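PDB 2IMZ: endonuclease PI-MtuI from Mycobacterium tuberculosis, which probably excises itself from the RecA precursor by protein splicing and joins the flanking sequences, this construct being the splicing domain alone. Local coordinates for residues I29-A34 with H157-E162; E20-G25 with F149-E154; K74-Y79 with R92-R97; D24-I29 with V46-Q51. The protein carries 1 engineered substitution. All blocks are in the same frame, centred on the assembly; numbering follows the deposited sequence.

Interaction 1 (I29-A34 with H157-E162); sequences IHVVAA and HTLVAE. With ZN (zinc ion), chain C.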
loop_
_atom_site.group_PDB
_atom_site.type_symbol
_atom_site.label_atom_id
_atom_site.label_comp_id
_atom_site.label_asym_id
_atom_site.label_seq_id
_atom_site.Cartn_x
_atom_site.Cartn_y
_atom_site.Cartn_z
ATOM N N ILE A 29 -1.456 6.308 16.591
ATOM C CA ILE A 29 -1.449 7.739 16.320
ATOM C C ILE A 29 -2.340 8.028 15.122
ATOM O O ILE A 29 -2.762 7.111 14.417
ATOM C CB ILE A 29 -0.030 8.248 15.962
ATOM C CG1 ILE A 29 0.429 7.629 14.636
ATOM C CG2 ILE A 29 0.948 7.922 17.082
ATOM C CD1 ILE A 29 1.670 8.288 14.047
ATOM N N HIS A 30 -2.652 9.303 14.919
ATOM C CA HIS A 30 -3.423 9.716 13.757
ATOM C C HIS A 30 -2.400 10.303 12.798
ATOM O O HIS A 30 -1.327 10.742 13.221
ATOM C CB HIS A 30 -4.453 10.793 14.104
ATOM C CG HIS A 30 -5.711 10.249 14.702
ATOM N ND1 HIS A 30 -5.836 9.963 16.045
ATOM C CD2 HIS A 30 -6.890 9.905 14.132
ATOM C CE1 HIS A 30 -7.037 9.464 16.274
ATOM N NE2 HIS A 30 -7.696 9.418 15.131
ATOM N N VAL A 31 -2.723 10.293 11.513
ATOM C CA VAL A 31 -1.830 10.847 10.504
ATOM C C VAL A 31 -2.651 11.717 9.575
ATOM O O VAL A 31 -3.882 11.713 9.631
ATOM C CB VAL A 31 -1.176 9.744 9.633
ATOM C CG1 VAL A 31 -0.409 8.775 10.500
ATOM C CG2 VAL A 31 -2.246 9.020 8.814
ATOM N N VAL A 32 -1.963 12.481 8.736
ATOM C CA VAL A 32 -2.640 13.294 7.739
ATOM C C VAL A 32 -2.752 12.344 6.552
ATOM O O VAL A 32 -1.738 11.892 6.016
ATOM C CB VAL A 32 -1.799 14.511 7.308
ATOM C CG1 VAL A 32 -2.503 15.238 6.160
ATOM C CG2 VAL A 32 -1.591 15.450 8.483
ATOM N N ALA A 33 -3.981 12.019 6.164
ATOM C CA ALA A 33 -4.207 11.113 5.046
ATOM C C ALA A 33 -4.941 11.821 3.921
ATOM O O ALA A 33 -5.835 12.630 4.164
ATOM C CB ALA A 33 -5.011 9.899 5.513
ATOM N N ALA A 34 -4.556 11.513 2.687
ATOM C CA ALA A 34 -5.181 12.113 1.518
ATOM C C ALA A 34 -6.256 11.202 0.942
ATOM O O ALA A 34 -6.041 10.001 0.782
ATOM C CB ALA A 34 -4.125 12.402 0.452
ATOM N N HIS A 157 -5.517 4.683 3.261
ATOM C CA HIS A 157 -4.277 4.063 2.806
ATOM C C HIS A 157 -3.155 4.999 2.378
ATOM O O HIS A 157 -2.342 4.647 1.522
ATOM C CB HIS A 157 -4.589 3.091 1.663
ATOM C CG HIS A 157 -5.341 1.875 2.104
ATOM N ND1 HIS A 157 -4.723 0.802 2.708
ATOM C CD2 HIS A 157 -6.665 1.586 2.084
ATOM C CE1 HIS A 157 -5.636 -0.096 3.043
ATOM N NE2 HIS A 157 -6.821 0.357 2.676
ATOM N N THR A 158 -3.113 6.188 2.965
ATOM C CA THR A 158 -2.059 7.152 2.662
ATOM C C THR A 158 -1.693 7.874 3.957
ATOM O O THR A 158 -2.424 7.802 4.944
ATOM C CB THR A 158 -2.505 8.206 1.613
ATOM O OG1 THR A 158 -3.597 8.976 2.133
ATOM C CG2 THR A 158 -2.938 7.532 0.316
ATOM N N LEU A 159 -0.553 8.552 3.959
ATOM C CA LEU A 159 -0.123 9.295 5.140
ATOM C C LEU A 159 0.986 10.261 4.778
ATOM O O LEU A 159 1.657 10.104 3.759
ATOM C CB LEU A 159 0.390 8.359 6.240
ATOM C CG LEU A 159 1.762 7.723 5.996
ATOM C CD1 LEU A 159 2.416 7.354 7.322
ATOM C CD2 LEU A 159 1.592 6.509 5.106
ATOM N N VAL A 160 1.171 11.266 5.623
ATOM C CA VAL A 160 2.215 12.242 5.402
ATOM C C VAL A 160 3.433 11.817 6.211
ATOM O O VAL A 160 3.342 11.577 7.415
ATOM C CB VAL A 160 1.756 13.653 5.834
ATOM C CG1 VAL A 160 2.948 14.603 5.882
ATOM C CG2 VAL A 160 0.715 14.170 4.850
ATOM N N ALA A 161 4.561 11.688 5.518
ATOM C CA ALA A 161 5.833 11.311 6.126
ATOM C C ALA A 161 6.825 12.364 5.646
ATOM O O ALA A 161 6.924 12.609 4.442
ATOM C CB ALA A 161 6.254 9.921 5.648
ATOM N N GLU A 162 7.549 12.978 6.578
ATOM C CA GLU A 162 8.500 14.036 6.247
ATOM C C GLU A 162 7.782 15.132 5.450
ATOM O O GLU A 162 8.366 15.772 4.570
ATOM C CB GLU A 162 9.685 13.492 5.439
ATOM C CG GLU A 162 10.650 12.627 6.240
ATOM C CD GLU A 162 11.299 13.379 7.387
ATOM O OE1 GLU A 162 11.669 14.555 7.190
ATOM O OE2 GLU A 162 11.454 12.794 8.479
HETATM ZN ZN ZN C . -2.855 0.293 3.029
HETATM O O HOH W 1 1.006 12.273 8.817
#
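Within the beta-rich intein splicing fold, beside its zinc site, Thr158 and Val160 pack against Val32 and Ala34 where strands 30-34 and 159-161 cross, their axes at 111°. Thr158 OG1 stands between its own backbone N and carbonyl carbon (chi1 63°), which turns it to the other strand, where it accepts a bent hydrogen bond from Ala34 N at 2.8 Å. One residue on, Leu159 CA comes within 3.2 Å of Val32 O as a CA-H...O contact. Water 1 bridges the chains, accepting from Val32 N (3.0 Å) and donating to Val160 O (2.8 Å). Val32 and Val160 lie side by side and point the same way, CB of Val32 3.5 Å from CG2 of Val160. Val31 CG2 meets Leu159 CB at 3.7 Å, coming in at a slant. Thr158 O is buried without a polar partner, with Ala33 CB 3.4 Å away. His157 turns from this packing and binds zinc through ND1 (2.0 Å), as do Glu152 of the same chain and His167 of the second subunit. Strand 7-9 lies against both segments through Ile8, strand 40-52 pairs with 30-34, and strand 164-166 pairs with 159-161.

Interaction 2 (E20-G25 with F149-E154); sequences EDVVDG and FDLEVE. With ZN (zinc ion), chain C.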
loop_
_atom_site.group_PDB
_atom_site.type_symbol
_atom_site.label_atom_id
_atom_site.label_comp_id
_atom_site.label_asym_id
_atom_site.label_seq_id
_atom_site.Cartn_x
_atom_site.Cartn_y
_atom_site.Cartn_z
ATOM N N GLU A 20 9.926 4.466 13.699
ATOM C CA GLU A 20 10.344 3.280 14.445
ATOM C C GLU A 20 9.709 3.235 15.835
ATOM O O GLU A 20 9.426 2.155 16.359
ATOM C CB GLU A 20 11.873 3.202 14.561
ATOM C CG GLU A 20 12.536 4.299 15.386
ATOM C CD GLU A 20 12.927 5.514 14.560
ATOM O OE1 GLU A 20 13.785 6.293 15.026
ATOM O OE2 GLU A 20 12.378 5.696 13.452
ATOM N N ASP A 21 9.487 4.402 16.434
ATOM C CA ASP A 21 8.869 4.449 17.754
ATOM C C ASP A 21 7.399 4.084 17.643
ATOM O O ASP A 21 6.833 3.434 18.528
ATOM C CB ASP A 21 9.004 5.841 18.376
ATOM C CG ASP A 21 10.446 6.247 18.595
ATOM O OD1 ASP A 21 11.300 5.353 18.766
ATOM O OD2 ASP A 21 10.725 7.464 18.610
ATOM N N VAL A 22 6.774 4.509 16.548
ATOM C CA VAL A 22 5.372 4.206 16.322
ATOM C C VAL A 22 5.195 2.701 16.150
ATOM O O VAL A 22 4.263 2.114 16.696
ATOM C CB VAL A 22 4.847 4.930 15.061
ATOM C CG1 VAL A 22 3.400 4.563 14.803
ATOM C CG2 VAL A 22 4.974 6.434 15.247
ATOM N N VAL A 23 6.097 2.080 15.396
ATOM C CA VAL A 23 6.020 0.638 15.166
ATOM C C VAL A 23 6.415 -0.178 16.400
ATOM O O VAL A 23 5.724 -1.140 16.754
ATOM C CB VAL A 23 6.910 0.217 13.968
ATOM C CG1 VAL A 23 6.996 -1.304 13.885
ATOM C CG2 VAL A 23 6.323 0.773 12.672
ATOM N N ASP A 24 7.509 0.199 17.057
ATOM C CA ASP A 24 7.960 -0.531 18.245
ATOM C C ASP A 24 6.918 -0.507 19.359
ATOM O O ASP A 24 6.788 -1.469 20.121
ATOM C CB ASP A 24 9.277 0.040 18.782
ATOM C CG ASP A 24 10.428 -0.106 17.802
ATOM O OD1 ASP A 24 10.443 -1.086 17.025
ATOM O OD2 ASP A 24 11.330 0.757 17.819
ATOM N N GLY A 25 6.170 0.588 19.454
ATOM C CA GLY A 25 5.152 0.684 20.485
ATOM C C GLY A 25 3.738 0.464 19.984
ATOM O O GLY A 25 2.785 0.579 20.750
ATOM N N PHE A 149 10.393 0.599 7.922
ATOM C CA PHE A 149 9.100 0.327 8.526
ATOM C C PHE A 149 7.948 0.724 7.620
ATOM O O PHE A 149 8.140 1.390 6.601
ATOM C CB PHE A 149 8.972 1.095 9.844
ATOM C CG PHE A 149 10.141 0.911 10.765
ATOM C CD1 PHE A 149 11.318 1.625 10.569
ATOM C CD2 PHE A 149 10.083 -0.017 11.798
ATOM C CE1 PHE A 149 12.427 1.417 11.385
ATOM C CE2 PHE A 149 11.182 -0.234 12.619
ATOM C CZ PHE A 149 12.359 0.484 12.413
ATOM N N ASP A 150 6.745 0.333 8.020
ATOM C CA ASP A 150 5.544 0.639 7.258
ATOM C C ASP A 150 4.369 0.757 8.230
ATOM O O ASP A 150 4.409 0.201 9.328
ATOM C CB ASP A 150 5.292 -0.476 6.239
ATOM C CG ASP A 150 4.458 -0.019 5.063
ATOM O OD1 ASP A 150 4.765 1.050 4.492
ATOM O OD2 ASP A 150 3.505 -0.743 4.697
ATOM N N LEU A 151 3.338 1.491 7.827
ATOM C CA LEU A 151 2.153 1.679 8.661
ATOM C C LEU A 151 0.889 1.551 7.826
ATOM O O LEU A 151 0.887 1.899 6.647
ATOM C CB LEU A 151 2.163 3.075 9.295
ATOM C CG LEU A 151 3.324 3.469 10.209
ATOM C CD1 LEU A 151 3.251 4.967 10.520
ATOM C CD2 LEU A 151 3.264 2.646 11.494
ATOM N N GLU A 152 -0.180 1.035 8.429
ATOM C CA GLU A 152 -1.457 0.944 7.736
ATOM C C GLU A 152 -2.354 2.001 8.350
ATOM O O GLU A 152 -2.507 2.065 9.573
ATOM C CB GLU A 152 -2.114 -0.429 7.895
ATOM C CG GLU A 152 -1.683 -1.452 6.861
ATOM C CD GLU A 152 -1.862 -0.965 5.427
ATOM O OE1 GLU A 152 -2.998 -0.618 5.017
ATOM O OE2 GLU A 152 -0.853 -0.932 4.703
ATOM N N VAL A 153 -2.929 2.828 7.486
ATOM C CA VAL A 153 -3.813 3.914 7.882
ATOM C C VAL A 153 -5.234 3.554 7.480
ATOM O O VAL A 153 -5.517 3.294 6.311
ATOM C CB VAL A 153 -3.401 5.235 7.188
ATOM C CG1 VAL A 153 -4.363 6.356 7.562
ATOM C CG2 VAL A 153 -1.980 5.605 7.593
ATOM N N GLU A 154 -6.127 3.541 8.460
ATOM C CA GLU A 154 -7.517 3.197 8.207
ATOM C C GLU A 154 -8.156 3.946 7.039
ATOM O O GLU A 154 -7.963 5.154 6.871
ATOM C CB GLU A 154 -8.344 3.435 9.468
ATOM C CG GLU A 154 -9.836 3.273 9.261
ATOM C CD GLU A 154 -10.629 3.710 10.470
ATOM O OE1 GLU A 154 -10.574 3.009 11.498
ATOM O OE2 GLU A 154 -11.296 4.764 10.394
HETATM ZN ZN ZN C . -2.855 0.293 3.029
#
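Phe149 takes the backbone-side methylene of Glu20 over one face of its ring, a CH-pi contact by which helix 19-24 rests on strand 149-153 of the mainly beta intein splicing domain (Hint fold). Glu20 CB stands 3.9 Å from the Phe149 ring centroid, 29° off the ring normal, and comes to 3.5 Å of the outermost ring carbon, CZ. Val23 meets the same ring obliquely, its CB 3.9 Å from CD2 of Phe149. Phe149 CG lies anti to its own carbonyl carbon (chi1 -50°), which carries the ring across the start of the helix, under Glu20 and beside Val23. Next on this side of the strand is Leu151, whose methyl CD2 is shared between two valines: it lies 3.8 Å from Val23 CG2 and 3.8 Å from Val22 CG1, with Val22 approaching at about a right angle. The side chains that meet here do so through carbon, helix and strand axes passing 8.7 Å apart at 65°.

Around this shell, Ile19 of the same helix touches both Phe149 and Leu151, and Trp48 of the neighbouring strand packs on Leu151. The Glu20 chain bends at chi2, and its OE2 accepts a hydrogen bond from Gly5 N. Asp150 turns from the helix, its OD2 in a salt bridge with Lys74 NZ of the second subunit. Beyond the packing the strand reaches the metal site: Glu152 OE1 binds zinc at 2.2 Å.

Interaction 3 (K74-Y79 with R92-R97); sequences KVLTEY and RVAQPR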
loop_
_atom_site.group_PDB
_atom_site.type_symbol
_atom_site.label_atom_id
_atom_site.label_comp_id
_atom_site.label_asym_id
_atom_site.label_seq_id
_atom_site.Cartn_x
_atom_site.Cartn_y
_atom_site.Cartn_z
ATOM N N LYS A 74 5.886 4.139 -3.038
ATOM C CA LYS A 74 5.093 5.078 -3.828
ATOM C C LYS A 74 4.893 6.428 -3.153
ATOM O O LYS A 74 4.556 6.507 -1.971
ATOM C CB LYS A 74 3.723 4.480 -4.163
ATOM C CG LYS A 74 3.751 3.390 -5.223
ATOM C CD LYS A 74 4.222 2.072 -4.657
ATOM C CE LYS A 74 4.042 0.964 -5.678
ATOM N NZ LYS A 74 2.654 0.935 -6.203
ATOM N N VAL A 75 5.100 7.485 -3.937
ATOM C CA VAL A 75 4.967 8.865 -3.484
ATOM C C VAL A 75 3.891 9.540 -4.328
ATOM O O VAL A 75 3.811 9.312 -5.534
ATOM C CB VAL A 75 6.307 9.619 -3.656
ATOM C CG1 VAL A 75 6.156 11.082 -3.251
ATOM C CG2 VAL A 75 7.388 8.942 -2.825
ATOM N N LEU A 76 3.058 10.360 -3.698
ATOM C CA LEU A 76 1.996 11.036 -4.428
ATOM C C LEU A 76 2.508 12.258 -5.175
ATOM O O LEU A 76 3.208 13.096 -4.609
ATOM C CB LEU A 76 0.869 11.454 -3.482
ATOM C CG LEU A 76 -0.352 12.087 -4.168
ATOM C CD1 LEU A 76 -0.989 11.079 -5.127
ATOM C CD2 LEU A 76 -1.355 12.529 -3.122
ATOM N N THR A 77 2.160 12.338 -6.456
ATOM C CA THR A 77 2.550 13.459 -7.307
ATOM C C THR A 77 1.299 13.914 -8.051
ATOM O O THR A 77 0.263 13.252 -7.996
ATOM C CB THR A 77 3.616 13.050 -8.348
ATOM O OG1 THR A 77 3.017 12.216 -9.349
ATOM C CG2 THR A 77 4.758 12.293 -7.677
ATOM N N GLU A 78 1.393 15.040 -8.749
ATOM C CA GLU A 78 0.252 15.559 -9.492
ATOM C C GLU A 78 -0.113 14.637 -10.651
ATOM O O GLU A 78 -1.145 14.813 -11.300
ATOM C CB GLU A 78 0.563 16.965 -10.005
ATOM C CG GLU A 78 1.881 17.065 -10.743
ATOM C CD GLU A 78 2.497 18.446 -10.647
ATOM O OE1 GLU A 78 3.655 18.606 -11.085
ATOM O OE2 GLU A 78 1.827 19.369 -10.136
ATOM N N TYR A 79 0.733 13.641 -10.897
ATOM C CA TYR A 79 0.501 12.689 -11.976
ATOM C C TYR A 79 0.143 11.310 -11.435
ATOM O O TYR A 79 0.101 10.329 -12.179
ATOM C CB TYR A 79 1.746 12.607 -12.859
ATOM C CG TYR A 79 2.161 13.956 -13.398
ATOM C CD1 TYR A 79 1.293 14.703 -14.197
ATOM C CD2 TYR A 79 3.405 14.505 -13.085
ATOM C CE1 TYR A 79 1.649 15.963 -14.669
ATOM C CE2 TYR A 79 3.772 15.768 -13.554
ATOM C CZ TYR A 79 2.887 16.490 -14.344
ATOM O OH TYR A 79 3.231 17.741 -14.805
ATOM N N ARG A 92 7.805 17.562 -8.632
ATOM C CA ARG A 92 6.966 18.011 -7.535
ATOM C C ARG A 92 6.280 16.838 -6.842
ATOM O O ARG A 92 5.912 15.845 -7.481
ATOM C CB ARG A 92 5.917 19.012 -8.038
ATOM C CG ARG A 92 6.522 20.314 -8.560
ATOM C CD ARG A 92 5.458 21.340 -8.938
ATOM N NE ARG A 92 4.696 20.966 -10.126
ATOM C CZ ARG A 92 5.194 20.923 -11.360
ATOM N NH1 ARG A 92 6.465 21.228 -11.583
ATOM N NH2 ARG A 92 4.415 20.583 -12.378
ATOM N N VAL A 93 6.143 16.948 -5.527
ATOM C CA VAL A 93 5.485 15.916 -4.736
ATOM C C VAL A 93 4.435 16.590 -3.870
ATOM O O VAL A 93 4.534 17.781 -3.582
ATOM C CB VAL A 93 6.485 15.141 -3.830
ATOM C CG1 VAL A 93 7.502 14.403 -4.696
ATOM C CG2 VAL A 93 7.184 16.090 -2.868
ATOM N N ALA A 94 3.419 15.833 -3.473
ATOM C CA ALA A 94 2.348 16.373 -2.640
ATOM C C ALA A 94 2.849 16.680 -1.232
ATOM O O ALA A 94 3.385 15.803 -0.552
ATOM C CB ALA A 94 1.189 15.381 -2.578
ATOM N N GLN A 95 2.670 17.928 -0.808
ATOM C CA GLN A 95 3.091 18.382 0.520
ATOM C C GLN A 95 1.983 19.235 1.127
ATOM O O GLN A 95 1.848 20.418 0.806
ATOM C CB GLN A 95 4.376 19.212 0.425
ATOM C CG GLN A 95 4.806 19.834 1.758
ATOM C CD GLN A 95 5.983 20.781 1.618
ATOM O OE1 GLN A 95 7.143 20.381 1.749
ATOM N NE2 GLN A 95 5.690 22.048 1.342
ATOM N N PRO A 96 1.164 18.640 2.005
ATOM C CA PRO A 96 0.064 19.362 2.651
ATOM C C PRO A 96 0.545 20.537 3.497
ATOM O O PRO A 96 1.528 20.425 4.226
ATOM C CB PRO A 96 -0.605 18.278 3.490
ATOM C CG PRO A 96 -0.374 17.042 2.671
ATOM C CD PRO A 96 1.072 17.195 2.279
ATOM N N ARG A 97 -0.148 21.666 3.395
ATOM C CA ARG A 97 0.216 22.846 4.167
ATOM C C ARG A 97 -1.035 23.564 4.648
ATOM O O ARG A 97 -2.043 23.598 3.945
ATOM C CB ARG A 97 1.019 23.838 3.322
ATOM C CG ARG A 97 2.206 23.278 2.563
ATOM C CD ARG A 97 2.796 24.389 1.710
ATOM N NE ARG A 97 3.603 23.894 0.600
ATOM C CZ ARG A 97 3.965 24.640 -0.438
ATOM N NH1 ARG A 97 3.587 25.910 -0.501
ATOM N NH2 ARG A 97 4.698 24.121 -1.414
HETATM O O HOH W 2 6.782 17.075 -11.369
#
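Two short strands of the splicing domain, 74-77 and 92-94, cross almost at right angles (99°), linked where Ala94 N donates a nearly straight hydrogen bond of 3.0 Å to Leu76 O. Val165 of strand 164-166 bonds by its backbone to both of these residues. Alongside, Leu76 CD2 rests on Ala94 CB at 3.9 Å. Val75 and Val93 meet at a slant through their CG1 methyls, also 3.9 Å apart. Thr77 CB lies 3.7 Å from Arg92 O. At the end of the strand, Thr77 OG1 accepts from Tyr79 N at 3.1 Å, an ST turn, and is hydrogen-bonded to Gly80 O as well. Within this turn, Glu78 has a chain extended beyond CG that carries the carboxylate to the Arg92 guanidinium, the two planes 64° apart. Arg92 NE donates a weak bond to Glu78 OE2 at 3.3 Å, part of a salt bridge. Glu78 OE1 is modelled too close to the guanidinium for its place to be sure. Water 2 accepts from Arg92 N at 3.0 Å. The ion pair, with its tilted planes, lacks the coplanar fork of two equal bonds, and the straight backbone bond and apolar contacts give the crossing its better-defined geometry.

Interaction 4 (D24-I29 with V46-Q51); sequences DGRKPI and VSWFDQ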
loop_
_atom_site.group_PDB
_atom_site.type_symbol
_atom_site.label_atom_id
_atom_site.label_comp_id
_atom_site.label_asym_id
_atom_site.label_seq_id
_atom_site.Cartn_x
_atom_site.Cartn_y
_atom_site.Cartn_z
ATOM N N ASP A 24 7.509 0.199 17.057
ATOM C CA ASP A 24 7.960 -0.531 18.245
ATOM C C ASP A 24 6.918 -0.507 19.359
ATOM O O ASP A 24 6.788 -1.469 20.121
ATOM C CB ASP A 24 9.277 0.040 18.782
ATOM C CG ASP A 24 10.428 -0.106 17.802
ATOM O OD1 ASP A 24 10.443 -1.086 17.025
ATOM O OD2 ASP A 24 11.330 0.757 17.819
ATOM N N GLY A 25 6.170 0.588 19.454
ATOM C CA GLY A 25 5.152 0.684 20.485
ATOM C C GLY A 25 3.738 0.464 19.984
ATOM O O GLY A 25 2.785 0.579 20.750
ATOM N N ARG A 26 3.596 0.147 18.698
ATOM C CA ARG A 26 2.285 -0.065 18.097
ATOM C C ARG A 26 1.349 1.057 18.531
ATOM O O ARG A 26 0.232 0.819 18.990
ATOM C CB ARG A 26 1.728 -1.434 18.508
ATOM C CG ARG A 26 2.643 -2.580 18.102
ATOM C CD ARG A 26 1.995 -3.943 18.272
ATOM N NE ARG A 26 2.896 -4.996 17.810
ATOM C CZ ARG A 26 2.564 -6.280 17.710
ATOM N NH1 ARG A 26 1.343 -6.682 18.036
ATOM N NH2 ARG A 26 3.455 -7.163 17.277
ATOM N N LYS A 27 1.824 2.290 18.367
ATOM C CA LYS A 27 1.066 3.476 18.748
ATOM C C LYS A 27 -0.017 3.807 17.732
ATOM O O LYS A 27 0.267 3.987 16.548
ATOM C CB LYS A 27 2.006 4.677 18.890
ATOM C CG LYS A 27 3.181 4.443 19.823
ATOM C CD LYS A 27 4.019 5.703 19.974
ATOM C CE LYS A 27 5.213 5.469 20.884
ATOM N NZ LYS A 27 5.995 6.721 21.123
ATOM N N PRO A 28 -1.278 3.889 18.183
ATOM C CA PRO A 28 -2.421 4.203 17.322
ATOM C C PRO A 28 -2.532 5.710 17.091
ATOM O O PRO A 28 -3.563 6.320 17.378
ATOM C CB PRO A 28 -3.596 3.660 18.118
ATOM C CG PRO A 28 -3.194 3.992 19.517
ATOM C CD PRO A 28 -1.734 3.569 19.549
ATOM N N ILE A 29 -1.456 6.308 16.591
ATOM C CA ILE A 29 -1.449 7.739 16.320
ATOM C C ILE A 29 -2.340 8.028 15.122
ATOM O O ILE A 29 -2.762 7.111 14.417
ATOM C CB ILE A 29 -0.030 8.248 15.962
ATOM C CG1 ILE A 29 0.429 7.629 14.636
ATOM C CG2 ILE A 29 0.948 7.922 17.082
ATOM C CD1 ILE A 29 1.670 8.288 14.047
ATOM N N VAL A 46 -3.652 1.600 12.051
ATOM C CA VAL A 46 -4.261 0.364 12.535
ATOM C C VAL A 46 -3.358 -0.866 12.458
ATOM O O VAL A 46 -3.672 -1.907 13.038
ATOM C CB VAL A 46 -5.577 0.080 11.782
ATOM C CG1 VAL A 46 -6.603 1.151 12.129
ATOM C CG2 VAL A 46 -5.334 0.056 10.281
ATOM N N SER A 47 -2.241 -0.745 11.747
ATOM C CA SER A 47 -1.282 -1.843 11.617
ATOM C C SER A 47 0.131 -1.280 11.627
ATOM O O SER A 47 0.363 -0.162 11.161
ATOM C CB SER A 47 -1.506 -2.623 10.319
ATOM O OG SER A 47 -2.795 -3.200 10.276
ATOM N N TRP A 48 1.070 -2.069 12.146
ATOM C CA TRP A 48 2.470 -1.661 12.263
ATOM C C TRP A 48 3.390 -2.741 11.703
ATOM O O TRP A 48 3.238 -3.921 12.029
ATOM C CB TRP A 48 2.808 -1.430 13.740
ATOM C CG TRP A 48 1.898 -0.454 14.408
ATOM C CD1 TRP A 48 2.096 0.888 14.551
ATOM C CD2 TRP A 48 0.609 -0.732 14.966
ATOM N NE1 TRP A 48 1.010 1.465 15.160
ATOM C CE2 TRP A 48 0.080 0.495 15.426
ATOM C CE3 TRP A 48 -0.154 -1.899 15.119
ATOM C CZ2 TRP A 48 -1.179 0.591 16.031
ATOM C CZ3 TRP A 48 -1.408 -1.805 15.721
ATOM C CH2 TRP A 48 -1.907 -0.565 16.169
ATOM N N PHE A 49 4.359 -2.342 10.882
ATOM C CA PHE A 49 5.279 -3.313 10.302
ATOM C C PHE A 49 6.756 -2.950 10.416
ATOM O O PHE A 49 7.166 -1.844 10.061
ATOM C CB PHE A 49 4.944 -3.547 8.825
ATOM C CG PHE A 49 3.496 -3.849 8.572
ATOM C CD1 PHE A 49 2.574 -2.818 8.422
ATOM C CD2 PHE A 49 3.048 -5.165 8.517
ATOM C CE1 PHE A 49 1.220 -3.094 8.219
ATOM C CE2 PHE A 49 1.696 -5.453 8.315
ATOM C CZ PHE A 49 0.782 -4.411 8.167
ATOM N N ASP A 50 7.544 -3.885 10.939
ATOM C CA ASP A 50 8.991 -3.711 11.051
ATOM C C ASP A 50 9.480 -4.490 9.836
ATOM O O ASP A 50 9.459 -5.720 9.832
ATOM C CB ASP A 50 9.524 -4.348 12.335
ATOM C CG ASP A 50 11.017 -4.142 12.512
ATOM O OD1 ASP A 50 11.764 -4.284 11.520
ATOM O OD2 ASP A 50 11.451 -3.848 13.644
ATOM N N GLN A 51 9.914 -3.769 8.809
ATOM C CA GLN A 51 10.340 -4.378 7.556
ATOM C C GLN A 51 11.800 -4.794 7.421
ATOM O O GLN A 51 12.220 -5.229 6.347
ATOM C CB GLN A 51 9.971 -3.440 6.406
ATOM C CG GLN A 51 8.525 -2.958 6.445
ATOM C CD GLN A 51 7.521 -4.069 6.198
ATOM O OE1 GLN A 51 6.716 -3.996 5.269
ATOM N NE2 GLN A 51 7.561 -5.100 7.030
HETATM O O HOH W 3 9.840 -3.215 15.683
#
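With chi1 at -55°, Trp48 sets its indole beside its own backbone N, and the ring swings across to the turn at Arg26. Arg26 CA sits over the five-membered ring, 3.4 Å from its centroid and only 6° off the ring normal, a CH-pi contact. Arg26 CB continues over the same side, 3.8 Å from Trp48 CD2, before the extended side chain leads away with its guanidinium nearly parallel to the indole. Towards the rim of the six-membered ring, Arg26 O approaches Trp48 CZ2 to 3.3 Å. The opposite face of the indole is covered near its rim by Val46 C, 3.9 Å above the plane, which leaves the ring held between strand and turn.

Trp48 NE1 donates a hydrogen bond of 3.0 Å to Lys27 O. The acceptor lies in the ring plane, but the N-H arrives above the carbonyl plane, 61° out of it and not on a lone pair. This turn is a Schellman motif that ends helix 19-24, with Arg26 at positive phi, followed by an inverse gamma turn centred on Pro28, in which Ile29 N also donates, weakly, to Lys27 O (2.9 Å). Trp48 belongs to strand 40-52, which carries a classic beta bulge where Val46 and Ser47 face Glu152. Nearer the helix, water 3 donates to both Asp24 OD1 (2.6 Å) and Asp50 OD2 (2.7 Å), probably easing the approach of two like charges.

Interactions 1 and 2 are buried, interaction 3 is partly buried and interaction 4 lies at the surface. Interactions 2 and 4 have centres about 3 Å apart and fasten helix 19-24 and the turn that ends it to the adjacent strands 134-153 and 40-52, one by apolar packing, the other by an indole under a turn. Interactions 1 and 2 meet at the zinc, which His157 and Glu152 share, and through Val153, which packs on Val31 and Leu159. Interaction 3 stands across the chain's centre from interactions 2 and 4 and touches interaction 1 through Pro96 and Val160. Charged groups and bridging waters mark the outer edges of 3 and 4, whereas interaction 2 meets mainly through apolar side chains.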